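Long-range contacts in stromal cell-derived factor 2-like protein (Arabidopsis thaliana, PDB 3MAL), which takes part in protein quality control and the unfolded protein response of the endoplasmic reticulum, in a complex with ERDJ3B and BIP1: residues Ser44-Gln49 against His98-Ala103; Lys128-Gly133 against Arg145-Asp150. All blocks are in the same frame, centred on the assembly; numbering follows the deposited sequence.

Interaction 1 (Ser44-Gln49 against His98-Ala103)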
# COMPACT_ATOMS: atom_id res chain seq x y z
N SER A 44 16.75 -0.58 11.24
CA SER A 44 17.53 0.54 10.75
C SER A 44 16.69 1.45 9.82
O SER A 44 15.49 1.61 10.07
CB SER A 44 18.83 0.04 10.11
OG SER A 44 18.57 -0.66 8.91
N GLY A 45 17.27 2.07 8.80
CA GLY A 45 16.54 3.05 8.03
C GLY A 45 15.88 4.06 8.98
O GLY A 45 16.56 4.70 9.80
N SER A 46 14.56 4.19 8.86
CA SER A 46 13.82 5.20 9.62
C SER A 46 13.48 4.74 11.03
O SER A 46 13.09 5.55 11.87
CB SER A 46 12.52 5.54 8.89
OG SER A 46 11.65 4.40 8.91
N GLY A 47 13.61 3.44 11.29
CA GLY A 47 13.13 2.87 12.56
C GLY A 47 11.60 2.95 12.73
O GLY A 47 11.09 2.73 13.83
N GLN A 48 10.87 3.27 11.66
CA GLN A 48 9.40 3.30 11.75
C GLN A 48 8.80 1.87 11.68
O GLN A 48 9.53 0.91 11.46
CB GLN A 48 8.79 4.22 10.68
CG GLN A 48 9.12 5.72 10.90
CD GLN A 48 8.84 6.58 9.68
OE1 GLN A 48 8.16 6.16 8.75
NE2 GLN A 48 9.37 7.79 9.69
N GLN A 49 7.49 1.75 11.88
CA GLN A 49 6.78 0.46 11.81
C GLN A 49 7.00 -0.18 10.45
O GLN A 49 6.84 0.49 9.40
CB GLN A 49 5.29 0.67 12.05
CG GLN A 49 4.43 -0.63 12.11
CD GLN A 49 2.98 -0.34 12.44
OE1 GLN A 49 2.09 -0.49 11.58
NE2 GLN A 49 2.72 0.09 13.67
N HIS A 98 3.68 4.51 3.94
CA HIS A 98 4.61 5.67 3.94
C HIS A 98 5.91 5.31 3.21
O HIS A 98 6.35 4.16 3.22
CB HIS A 98 4.93 6.04 5.40
CG HIS A 98 5.64 7.36 5.61
ND1 HIS A 98 4.97 8.56 5.69
CD2 HIS A 98 6.94 7.64 5.85
CE1 HIS A 98 5.84 9.53 5.94
NE2 HIS A 98 7.04 8.99 6.03
N SER A 99 6.51 6.30 2.60
CA SER A 99 7.88 6.19 2.05
C SER A 99 8.70 7.50 2.23
O SER A 99 8.21 8.44 2.75
CB SER A 99 8.05 5.52 0.66
OG SER A 99 9.35 5.13 0.31
N HIS A 100 9.98 7.42 1.87
CA HIS A 100 10.98 8.38 2.16
C HIS A 100 12.37 7.85 1.74
O HIS A 100 12.50 6.79 1.23
CB HIS A 100 10.94 8.77 3.63
CG HIS A 100 10.82 7.63 4.60
ND1 HIS A 100 11.01 6.31 4.27
CD2 HIS A 100 10.50 7.64 5.91
CE1 HIS A 100 10.87 5.56 5.34
NE2 HIS A 100 10.55 6.34 6.35
N LEU A 101 13.38 8.67 1.91
CA LEU A 101 14.69 8.32 1.42
C LEU A 101 15.51 7.58 2.45
O LEU A 101 16.55 8.07 2.85
CB LEU A 101 15.45 9.53 0.88
CG LEU A 101 14.82 10.40 -0.21
CD1 LEU A 101 15.52 11.72 -0.48
CD2 LEU A 101 14.62 9.69 -1.45
N HIS A 102 15.03 6.46 2.91
CA HIS A 102 15.81 5.58 3.76
C HIS A 102 15.97 4.28 2.99
O HIS A 102 15.13 3.97 2.13
CB HIS A 102 15.07 5.30 5.08
CG HIS A 102 15.22 6.39 6.09
ND1 HIS A 102 14.23 7.32 6.34
CD2 HIS A 102 16.25 6.71 6.91
CE1 HIS A 102 14.64 8.16 7.27
NE2 HIS A 102 15.86 7.80 7.64
N ALA A 103 17.05 3.54 3.25
CA ALA A 103 17.27 2.23 2.65
C ALA A 103 16.41 1.10 3.27
O ALA A 103 16.36 0.95 4.49
CB ALA A 103 18.77 1.85 2.71

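Interaction 2 (Lys128-Gly133 against Arg145-Asp150)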
# COMPACT_ATOMS: atom_id res chain seq x y z
N LYS A 128 0.14 7.83 -5.71
CA LYS A 128 -0.69 8.03 -6.90
C LYS A 128 -1.14 6.66 -7.40
O LYS A 128 -0.31 5.77 -7.62
CB LYS A 128 0.11 8.80 -7.95
CG LYS A 128 -0.50 8.93 -9.35
CD LYS A 128 0.68 9.37 -10.25
CE LYS A 128 0.29 9.61 -11.69
NZ LYS A 128 1.46 10.12 -12.49
N LEU A 129 -2.45 6.49 -7.57
CA LEU A 129 -2.98 5.27 -8.16
C LEU A 129 -2.87 5.35 -9.69
O LEU A 129 -3.32 6.32 -10.31
CB LEU A 129 -4.44 4.99 -7.77
CG LEU A 129 -5.03 3.77 -8.51
CD1 LEU A 129 -4.59 2.43 -7.87
CD2 LEU A 129 -6.53 3.86 -8.56
N ILE A 130 -2.26 4.33 -10.28
CA ILE A 130 -2.07 4.28 -11.73
C ILE A 130 -2.70 2.99 -12.22
O ILE A 130 -2.20 1.90 -11.92
CB ILE A 130 -0.57 4.34 -12.10
CG1 ILE A 130 0.05 5.63 -11.53
CG2 ILE A 130 -0.39 4.30 -13.62
CD1 ILE A 130 1.56 5.70 -11.63
N ILE A 131 -3.81 3.10 -12.93
CA ILE A 131 -4.45 1.90 -13.44
C ILE A 131 -3.81 1.53 -14.77
O ILE A 131 -3.73 2.36 -15.67
CB ILE A 131 -5.98 2.07 -13.61
CG1 ILE A 131 -6.63 2.45 -12.27
CG2 ILE A 131 -6.61 0.78 -14.17
CD1 ILE A 131 -8.11 2.82 -12.41
N GLU A 132 -3.37 0.28 -14.89
CA GLU A 132 -2.58 -0.10 -16.05
C GLU A 132 -3.30 -0.05 -17.41
O GLU A 132 -2.77 0.50 -18.38
CB GLU A 132 -1.82 -1.41 -15.80
CG GLU A 132 -0.60 -1.15 -14.93
CD GLU A 132 0.34 -0.13 -15.57
OE1 GLU A 132 0.56 -0.25 -16.80
OE2 GLU A 132 0.85 0.79 -14.86
N GLY A 133 -4.52 -0.58 -17.48
CA GLY A 133 -5.34 -0.42 -18.70
C GLY A 133 -5.95 0.97 -18.89
O GLY A 133 -5.52 1.95 -18.28
N ARG A 145 -0.61 0.15 -10.29
CA ARG A 145 0.64 0.44 -9.58
C ARG A 145 0.29 1.54 -8.61
O ARG A 145 -0.70 2.26 -8.82
CB ARG A 145 1.73 0.93 -10.55
CG ARG A 145 2.15 -0.11 -11.59
CD ARG A 145 3.40 0.32 -12.41
NE ARG A 145 3.34 -0.28 -13.75
CZ ARG A 145 3.91 -1.42 -14.11
NH1 ARG A 145 4.61 -2.14 -13.26
NH2 ARG A 145 3.78 -1.84 -15.35
N LEU A 146 1.07 1.67 -7.54
CA LEU A 146 0.97 2.81 -6.63
C LEU A 146 2.32 3.51 -6.58
O LEU A 146 3.34 2.92 -6.16
CB LEU A 146 0.55 2.34 -5.24
CG LEU A 146 -0.87 1.79 -5.10
CD1 LEU A 146 -0.97 1.02 -3.82
CD2 LEU A 146 -1.89 2.93 -5.15
N GLN A 147 2.34 4.76 -7.00
CA GLN A 147 3.58 5.53 -7.06
C GLN A 147 3.66 6.56 -5.94
O GLN A 147 2.80 7.43 -5.81
CB GLN A 147 3.77 6.19 -8.43
CG GLN A 147 5.16 6.83 -8.59
CD GLN A 147 5.37 7.52 -9.91
OE1 GLN A 147 4.42 7.98 -10.55
NE2 GLN A 147 6.64 7.58 -10.35
N HIS A 148 4.69 6.44 -5.11
CA HIS A 148 4.85 7.34 -4.00
C HIS A 148 5.09 8.75 -4.56
O HIS A 148 6.01 8.94 -5.35
CB HIS A 148 6.01 6.87 -3.12
CG HIS A 148 6.17 7.64 -1.84
ND1 HIS A 148 7.25 8.46 -1.59
CD2 HIS A 148 5.40 7.69 -0.72
CE1 HIS A 148 7.14 9.00 -0.39
NE2 HIS A 148 6.03 8.54 0.16
N ILE A 149 4.25 9.70 -4.18
CA ILE A 149 4.35 11.10 -4.69
C ILE A 149 5.72 11.74 -4.44
O ILE A 149 6.34 12.24 -5.39
CB ILE A 149 3.24 12.05 -4.13
CG1 ILE A 149 1.83 11.57 -4.47
CG2 ILE A 149 3.50 13.54 -4.58
CD1 ILE A 149 1.47 11.56 -5.95
N ASP A 150 6.20 11.69 -3.20
CA ASP A 150 7.40 12.46 -2.80
C ASP A 150 8.71 11.93 -3.35
O ASP A 150 9.62 12.71 -3.65
CB ASP A 150 7.47 12.64 -1.26
CG ASP A 150 6.47 13.68 -0.75
OD1 ASP A 150 5.90 14.40 -1.59
OD2 ASP A 150 6.23 13.77 0.46

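Interaction 1 (Ser44-Gln49 against His98-Ala103)
S46 CB sits over one face of the H102 ring, 3.8 Å from the ring centroid, in a CH-pi contact. The backbone of G45 also packs against this ring, so H102 meets the start of a type II' beta turn that runs from S44 to G47. G45 is at a positive phi, as suits the second position of this turn. S46 OG stands between its own backbone N and carbonyl carbon (chi1 67°). From there S46 OG accepts from Q48 N at 3.1 Å, forming an ST turn, and it also bonds to E111. Q48, with an extended chain, and H100 approach each other from opposite directions. H100 NE2 gives Q48 OE1 a weak hydrogen bond of 3.4 Å, bent to 130° at the hydrogen. The stronger partner of OE1 is S113 on strand 110-115. H98 CD2 touches Q48 OE1 at 3.5 Å, and D125 holds ND1 of H98. The contact is a surface one, where a beta-trefoil loop lies against strand 96-100 and the corner that follows it. Its chemistry is mixed: ring and CH packing, with a weak polar bond between H100 and Q48. The firmer polar links of S46 and Q48 run to strand 110-115, which suggests that this third element helps set the position of the loop.

Interaction 2 (Lys128-Gly133 against Arg145-Asp150)
K128 and Q147 face each other across two antiparallel strands and are joined by two backbone hydrogen bonds. K128 N to Q147 O is 2.7 Å, and Q147 N to K128 O is 2.9 Å. I130 and R145 form the next hydrogen-bonded pair, again with two bonds. Between them lies the non-hydrogen-bonded pair L129 and L146. There L146 CA also approaches K128 O at 3.4 Å in a CA-H...O contact. The tight side is the buried face, where L129 CD1 meets L146 CD2 at 3.9 Å. L146 goes on to pack on I86, L88 and L155, and L129 on W138 and V144. Strands 127-131 and 143-148 form a beta hairpin and are neighbours in the six-stranded antiparallel barrel of the beta-trefoil. The axes of 128-131 and 145-148 run at 149° to each other. The other face, with K128, I130, R145 and Q147, is looser and partly exposed. K128 and Q147 merely lie side by side there, with K128 CD 4.0 Å from Q147 OE1. I130 CD1 reaches Q147 OE1 at 3.8 Å, while NE2 of Q147 bonds to S152 O. Beyond the strand, the E132 chain bends at chi2 (-58°) to meet R145. R145 NE and E132 OE2 form a salt bridge of 2.9 Å. The nitrogen comes from above the carboxylate plane, and the two flat groups are turned 72° apart. NH1 of R145 is held by K179 O and N182 OD1. At the other end, exposed I149 lays CD1 against K128 CB at 3.7 Å.

After strands 23-28, 34-38 and 40-41 the chain reaches loop 44-49, which leads into strand 49-54. Interaction 1 closes when residues 98-103 come back to this loop, after 48 intervening residues. It ties the first MIR repeat to the second. The chain then runs through strand 110-115 to strand 127-131. Interaction 2 opens there and closes after only 11 residues, as a hairpin between the second and third MIR repeats. The two closures follow in series and neither nest nor cross. Interaction 1 lies at the surface by the curled second sheet, and interaction 2 belongs to the barrel. They meet where S99 N packs against H148 NE2, 3.3 Å away.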